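Local coordinates for uncharacterized protein Atu2773 (Agrobacterium tumefaciens, PDB 2QV5) that is of unknown function but belongs to the divergent polysaccharide deacetylase family, so it may act on carbohydrate substrates, at residues P108-V111 with N112-L116; A143-P146 with V147-I151. All coordinates share one frame; numbering follows the deposited sequence.

Contact 1: P108-V111 with N112-L116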
ATOM      1  N   PRO A 108      16.227  11.253 -15.327  1.00 35.15           N
ATOM      2  CA  PRO A 108      17.187  10.144 -15.258  1.00 34.45           C
ATOM      3  C   PRO A 108      17.067   9.383 -13.940  1.00 32.16           C
ATOM      4  O   PRO A 108      16.559   9.935 -12.960  1.00 32.68           O
ATOM      5  CB  PRO A 108      18.543  10.849 -15.340  1.00 34.45           C
ATOM      6  CG  PRO A 108      18.295  12.208 -14.796  1.00 33.97           C
ATOM      7  CD  PRO A 108      16.907  12.562 -15.240  1.00 38.10           C
ATOM      8  N   ALA A 109      17.539   8.134 -13.942  1.00 35.99           N
ATOM      9  CA  ALA A 109      17.436   7.213 -12.807  1.00 36.34           C
ATOM     10  C   ALA A 109      17.855   7.814 -11.469  1.00 37.09           C
ATOM     11  O   ALA A 109      17.123   7.690 -10.493  1.00 37.07           O
ATOM     12  CB  ALA A 109      18.209   5.924 -13.085  1.00 32.17           C
ATOM     13  N   LYS A 110      18.997   8.503 -11.441  1.00 36.14           N
ATOM     14  CA  LYS A 110      19.535   9.071 -10.197  1.00 38.58           C
ATOM     15  C   LYS A 110      18.669  10.174  -9.557  1.00 35.16           C
ATOM     16  O   LYS A 110      18.655  10.313  -8.335  1.00 38.99           O
ATOM     17  CB  LYS A 110      20.994   9.535 -10.382  1.00 39.53           C
ATOM     18  CG  LYS A 110      21.199  11.048 -10.504  1.00 46.08           C
ATOM     19  CD  LYS A 110      22.637  11.455 -10.188  1.00 48.79           C
ATOM     20  CE  LYS A 110      22.689  12.637  -9.215  1.00 53.04           C
ATOM     21  NZ  LYS A 110      21.899  13.828  -9.661  1.00 50.25           N
ATOM     22  N   VAL A 111      17.941  10.936 -10.375  1.00 34.54           N
ATOM     23  CA  VAL A 111      17.073  12.003  -9.876  1.00 30.43           C
ATOM     24  C   VAL A 111      15.806  11.415  -9.225  1.00 22.12           C
ATOM     25  O   VAL A 111      15.354  11.892  -8.174  1.00 23.60           O
ATOM     26  CB  VAL A 111      16.742  13.042 -11.002  1.00 34.49           C
ATOM     27  CG1 VAL A 111      15.642  14.012 -10.580  1.00 37.98           C
ATOM     28  CG2 VAL A 111      18.002  13.824 -11.396  1.00 32.58           C
ATOM     29  N   ASN A 112      15.253  10.378  -9.849  1.00 20.35           N
ATOM     30  CA  ASN A 112      14.097   9.671  -9.300  1.00 20.36           C
ATOM     31  C   ASN A 112      14.446   8.856  -8.051  1.00 20.47           C
ATOM     32  O   ASN A 112      13.637   8.778  -7.126  1.00 19.43           O
ATOM     33  CB  ASN A 112      13.455   8.760 -10.353  1.00 12.31           C
ATOM     34  CG  ASN A 112      12.558   9.517 -11.333  1.00 19.02           C
ATOM     35  OD1 ASN A 112      12.026  10.580 -11.026  1.00 19.89           O
ATOM     36  ND2 ASN A 112      12.375   8.946 -12.515  1.00 22.63           N
ATOM     37  N   ILE A 113      15.639   8.260  -8.025  1.00 23.82           N
ATOM     38  CA  ILE A 113      16.094   7.477  -6.855  1.00 24.44           C
ATOM     39  C   ILE A 113      16.295   8.380  -5.628  1.00 22.11           C
ATOM     40  O   ILE A 113      15.970   7.993  -4.507  1.00 24.35           O
ATOM     41  CB  ILE A 113      17.359   6.604  -7.161  1.00 26.90           C
ATOM     42  CG1 ILE A 113      17.082   5.541  -8.238  1.00 29.73           C
ATOM     43  CG2 ILE A 113      17.888   5.899  -5.900  1.00 26.40           C
ATOM     44  CD1 ILE A 113      16.130   4.419  -7.840  1.00 33.29           C
ATOM     45  N   ASP A 114      16.794   9.595  -5.857  1.00 24.16           N
ATOM     46  CA  ASP A 114      16.916  10.600  -4.801  1.00 20.83           C
ATOM     47  C   ASP A 114      15.559  11.033  -4.240  1.00 18.64           C
ATOM     48  O   ASP A 114      15.418  11.216  -3.034  1.00 20.00           O
ATOM     49  CB  ASP A 114      17.696  11.821  -5.306  1.00 21.92           C
ATOM     50  CG  ASP A 114      19.203  11.567  -5.375  1.00 40.05           C
ATOM     51  OD1 ASP A 114      19.723  10.807  -4.521  1.00 44.08           O
ATOM     52  OD2 ASP A 114      19.870  12.129  -6.278  1.00 44.08           O
ATOM     53  N   ARG A 115      14.576  11.188  -5.122  1.00 16.73           N
ATOM     54  CA  ARG A 115      13.215  11.547  -4.731  1.00 14.12           C
ATOM     55  C   ARG A 115      12.587  10.450  -3.889  1.00 16.18           C
ATOM     56  O   ARG A 115      11.933  10.738  -2.892  1.00 15.23           O
ATOM     57  CB  ARG A 115      12.350  11.762  -5.969  1.00 20.53           C
ATOM     58  CG  ARG A 115      12.501  13.134  -6.585  1.00 28.95           C
ATOM     59  CD  ARG A 115      11.880  13.168  -7.954  1.00 31.02           C
ATOM     60  NE  ARG A 115      12.077  14.469  -8.584  1.00 30.70           N
ATOM     61  CZ  ARG A 115      12.108  14.661  -9.895  1.00 34.44           C
ATOM     62  NH1 ARG A 115      12.300  15.879 -10.382  1.00 35.77           N
ATOM     63  NH2 ARG A 115      11.964  13.633 -10.722  1.00 36.37           N
ATOM     64  N   LEU A 116      12.770   9.209  -4.342  1.00 19.50           N
ATOM     65  CA  LEU A 116      12.326   8.001  -3.648  1.00 17.95           C
ATOM     66  C   LEU A 116      12.903   7.918  -2.244  1.00 14.19           C
ATOM     67  O   LEU A 116      12.179   7.686  -1.278  1.00 18.34           O
ATOM     68  CB  LEU A 116      12.766   6.770  -4.443  1.00 16.50           C
ATOM     69  CG  LEU A 116      12.478   5.393  -3.848  1.00 14.60           C
ATOM     70  CD1 LEU A 116      10.963   5.216  -3.704  1.00 21.11           C
ATOM     71  CD2 LEU A 116      13.063   4.263  -4.688  1.00 15.32           C
TER

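Contact 2: A143-P146 with V147-I151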
ATOM      1  N   ALA A 143      11.721   4.022 -16.673  1.00 28.49           N
ATOM      2  CA  ALA A 143      11.497   4.816 -15.465  1.00 22.52           C
ATOM      3  C   ALA A 143      11.211   3.924 -14.255  1.00 20.75           C
ATOM      4  O   ALA A 143      11.738   4.151 -13.155  1.00 22.96           O
ATOM      5  CB  ALA A 143      10.351   5.783 -15.686  1.00 19.94           C
ATOM      6  N   LEU A 144      10.382   2.908 -14.469  1.00 20.09           N
ATOM      7  CA  LEU A 144       9.951   2.026 -13.390  1.00 23.87           C
ATOM      8  C   LEU A 144      11.006   0.997 -12.948  1.00 21.54           C
ATOM      9  O   LEU A 144      11.111   0.699 -11.751  1.00 28.86           O
ATOM     10  CB  LEU A 144       8.628   1.340 -13.756  1.00 23.50           C
ATOM     11  CG  LEU A 144       7.932   0.520 -12.661  1.00 23.70           C
ATOM     12  CD1 LEU A 144       7.679   1.358 -11.396  1.00 20.85           C
ATOM     13  CD2 LEU A 144       6.641  -0.081 -13.195  1.00 24.39           C
ATOM     14  N   GLU A 145      11.781   0.462 -13.892  1.00 23.64           N
ATOM     15  CA  GLU A 145      12.793  -0.546 -13.564  1.00 24.98           C
ATOM     16  C   GLU A 145      13.854  -0.159 -12.488  1.00 22.41           C
ATOM     17  O   GLU A 145      14.042  -0.938 -11.547  1.00 18.01           O
ATOM     18  CB  GLU A 145      13.437  -1.160 -14.818  1.00 26.97           C
ATOM     19  CG  GLU A 145      14.111  -2.503 -14.558  1.00 22.83           C
ATOM     20  CD  GLU A 145      14.951  -2.999 -15.733  1.00 36.26           C
ATOM     21  OE1 GLU A 145      14.578  -2.761 -16.907  1.00 39.64           O
ATOM     22  OE2 GLU A 145      15.988  -3.649 -15.475  1.00 40.30           O
ATOM     23  N   PRO A 146      14.522   1.023 -12.592  1.00 22.73           N
ATOM     24  CA  PRO A 146      15.505   1.345 -11.540  1.00 22.00           C
ATOM     25  C   PRO A 146      14.864   1.491 -10.160  1.00 21.31           C
ATOM     26  O   PRO A 146      15.479   1.146  -9.153  1.00 16.20           O
ATOM     27  CB  PRO A 146      16.053   2.714 -11.965  1.00 26.56           C
ATOM     28  CG  PRO A 146      15.712   2.862 -13.382  1.00 27.88           C
ATOM     29  CD  PRO A 146      14.441   2.112 -13.585  1.00 23.84           C
ATOM     30  N   VAL A 147      13.639   2.014 -10.146  1.00 19.86           N
ATOM     31  CA  VAL A 147      12.864   2.256  -8.923  1.00 19.55           C
ATOM     32  C   VAL A 147      12.534   0.923  -8.253  1.00 16.49           C
ATOM     33  O   VAL A 147      12.765   0.742  -7.045  1.00 16.78           O
ATOM     34  CB  VAL A 147      11.586   3.076  -9.251  1.00 22.28           C
ATOM     35  CG1 VAL A 147      10.659   3.221  -8.046  1.00 16.90           C
ATOM     36  CG2 VAL A 147      11.985   4.444  -9.776  1.00 27.35           C
ATOM     37  N   MET A 148      12.038  -0.018  -9.050  1.00 17.70           N
ATOM     38  CA  MET A 148      11.685  -1.344  -8.551  1.00 15.53           C
ATOM     39  C   MET A 148      12.904  -2.163  -8.132  1.00 16.71           C
ATOM     40  O   MET A 148      12.815  -2.986  -7.216  1.00 19.26           O
ATOM     41  CB  MET A 148      10.821  -2.092  -9.565  1.00 17.96           C
ATOM     42  CG  MET A 148       9.381  -1.526  -9.639  1.00 20.74           C
ATOM     43  SD  MET A 148       8.257  -2.611 -10.508  1.00 20.64           S
ATOM     44  CE  MET A 148       8.103  -3.919  -9.297  1.00 25.30           C
ATOM     45  N   ARG A 149      14.037  -1.928  -8.788  1.00 14.31           N
ATOM     46  CA  ARG A 149      15.298  -2.549  -8.370  1.00 18.69           C
ATOM     47  C   ARG A 149      15.774  -2.025  -7.009  1.00 17.31           C
ATOM     48  O   ARG A 149      16.187  -2.816  -6.159  1.00 18.12           O
ATOM     49  CB  ARG A 149      16.382  -2.352  -9.419  1.00 19.54           C
ATOM     50  CG  ARG A 149      16.196  -3.202 -10.669  1.00 25.38           C
ATOM     51  CD  ARG A 149      17.431  -3.138 -11.552  1.00 30.33           C
ATOM     52  NE  ARG A 149      17.247  -3.875 -12.801  1.00 32.51           N
ATOM     53  CZ  ARG A 149      17.485  -5.178 -12.952  1.00 32.24           C
ATOM     54  NH1 ARG A 149      17.921  -5.913 -11.935  1.00 30.89           N
ATOM     55  NH2 ARG A 149      17.279  -5.753 -14.127  1.00 37.14           N
ATOM     56  N   ASP A 150      15.702  -0.708  -6.798  1.00 17.54           N
ATOM     57  CA  ASP A 150      16.043  -0.125  -5.492  1.00 18.89           C
ATOM     58  C   ASP A 150      15.146  -0.665  -4.366  1.00 20.35           C
ATOM     59  O   ASP A 150      15.647  -1.116  -3.332  1.00 20.60           O
ATOM     60  CB  ASP A 150      15.993   1.405  -5.518  1.00 20.87           C
ATOM     61  CG  ASP A 150      16.424   2.022  -4.196  1.00 22.86           C
ATOM     62  OD1 ASP A 150      17.637   2.203  -3.980  1.00 28.55           O
ATOM     63  OD2 ASP A 150      15.547   2.319  -3.356  1.00 31.72           O
ATOM     64  N   ILE A 151      13.832  -0.634  -4.587  1.00 17.66           N
ATOM     65  CA  ILE A 151      12.854  -1.149  -3.620  1.00 14.99           C
ATOM     66  C   ILE A 151      13.090  -2.641  -3.350  1.00 15.51           C
ATOM     67  O   ILE A 151      13.108  -3.064  -2.190  1.00 13.31           O
ATOM     68  CB  ILE A 151      11.388  -0.884  -4.090  1.00 15.92           C
ATOM     69  CG1 ILE A 151      11.106   0.620  -4.131  1.00 17.89           C
ATOM     70  CG2 ILE A 151      10.361  -1.580  -3.166  1.00 11.69           C
ATOM     71  CD1 ILE A 151      10.015   1.016  -5.088  1.00 19.36           C
TER

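Contact 1: P108-V111 with N112-L116
Val-111 and Arg-115 meet one turn apart in the opening turns of helix 109-120, a local i to i+4 contact near the surface of the protein. The helix lies in the connection of a beta-alpha-beta unit between the parallel strands 82-88 and 128-131, and Pro-108 stands at its N-cap position. Pro-108 O takes Val-111 N at 3.1 Å and Asn-112 N only weakly, at 3.4 Å; from Ile-113 N to Ala-109 O, at 2.9 Å, the regular i to i+4 bonds follow. Asp-114 N then bonds to Lys-110 O, and Arg-115 N to Val-111 O.

Three side chains show how such a turn can fix a guanidinium group. The Arg-115 chain runs extended from CG to NE beside Val-111, both pointing the same way. At the edge of the guanidinium, Asn-112 OD1 lies in its plane and accepts a hydrogen bond from Arg-115 NH2 at 3.1 Å, with an N-H...O angle of 139°. Outside the segments, Arg-115 NH2 also forms a salt bridge with Asp-107, while Asn-112 ND2 donates to the backbone oxygen of Leu-104; these bonds tie the amide and the guanidinium to the loop preceding the helix.

On another side of the turn, Lys-110 NZ stays 4.3 Å from Asp-114 OD2, beyond salt-bridge range, though the opposite charges probably attract. With its CG1 anti to the backbone N (chi1 169°), Val-111 sets that methyl over the centre of one guanidinium face, CG1 lying 3.7 Å from Arg-115 CZ.

Contact 2: A143-P146 with V147-I151
The guanidinium of Arg-149 receives Glu-145 OE2 at its edge and in its plane, not over a face. The grip is side-on: this one carboxylate oxygen takes both bonds, at 2.8 Å from Arg-149 NH2 and at 3.0 Å from Arg-149 NE. It meets NH2 nearly along its C-O axis and offers NE its anti lone pair, while the two flat groups are turned 48° apart. The pair illustrates the i to i+4 salt bridge of a helix, its two side chains running alongside each other; Glu-145 CG, anti to the backbone N (chi1 -160°), begins an extended chain that carries the carboxylate to Arg-149.

Leu-144 and Met-148 make the apolar counterpart, CD1 of Leu-144 approaching CG of Met-148 to 3.8 Å as the side chains cross at a slant. Pro-146 has no N-H to bond to the preceding turn, and the helix kinks there; its carbonyl keeps the helical bond, Pro-146 O accepting from Asp-150 N at 3.0 Å.

Helix 141-153 joins parallel strands 128-131 and 157-160. Leu-144 and Met-148 pack on helix 169-176, Met-148 and Ile-151 reach Phe-158 of strand 157-160, and Asp-150 forms a salt bridge with Arg-154 and a hydrogen bond with His-117 of helix 109-120.

From the N terminus, strand 82-88 is followed, after a long loop, by helix 109-120, whose first turns hold contact 1; the chain then passes through strand 128-131 to helix 141-153 and contact 2, before strand 157-160. The contacts therefore follow in series, neither enclosing nor crossing the other, and each closes only helical turns. Two successive beta-alpha-beta units share strand 128-131, and their helices pack together, with the contact centres about 10 Å apart. Ala-109 CB lies 4.0 Å from Pro-146 CG, Ile-113 CD1 comes within 3.6 Å of Pro-146 O, and Leu-116 CD2 rests against Asp-150. The Pro-146 kink thus lies beside the start of helix 109-120.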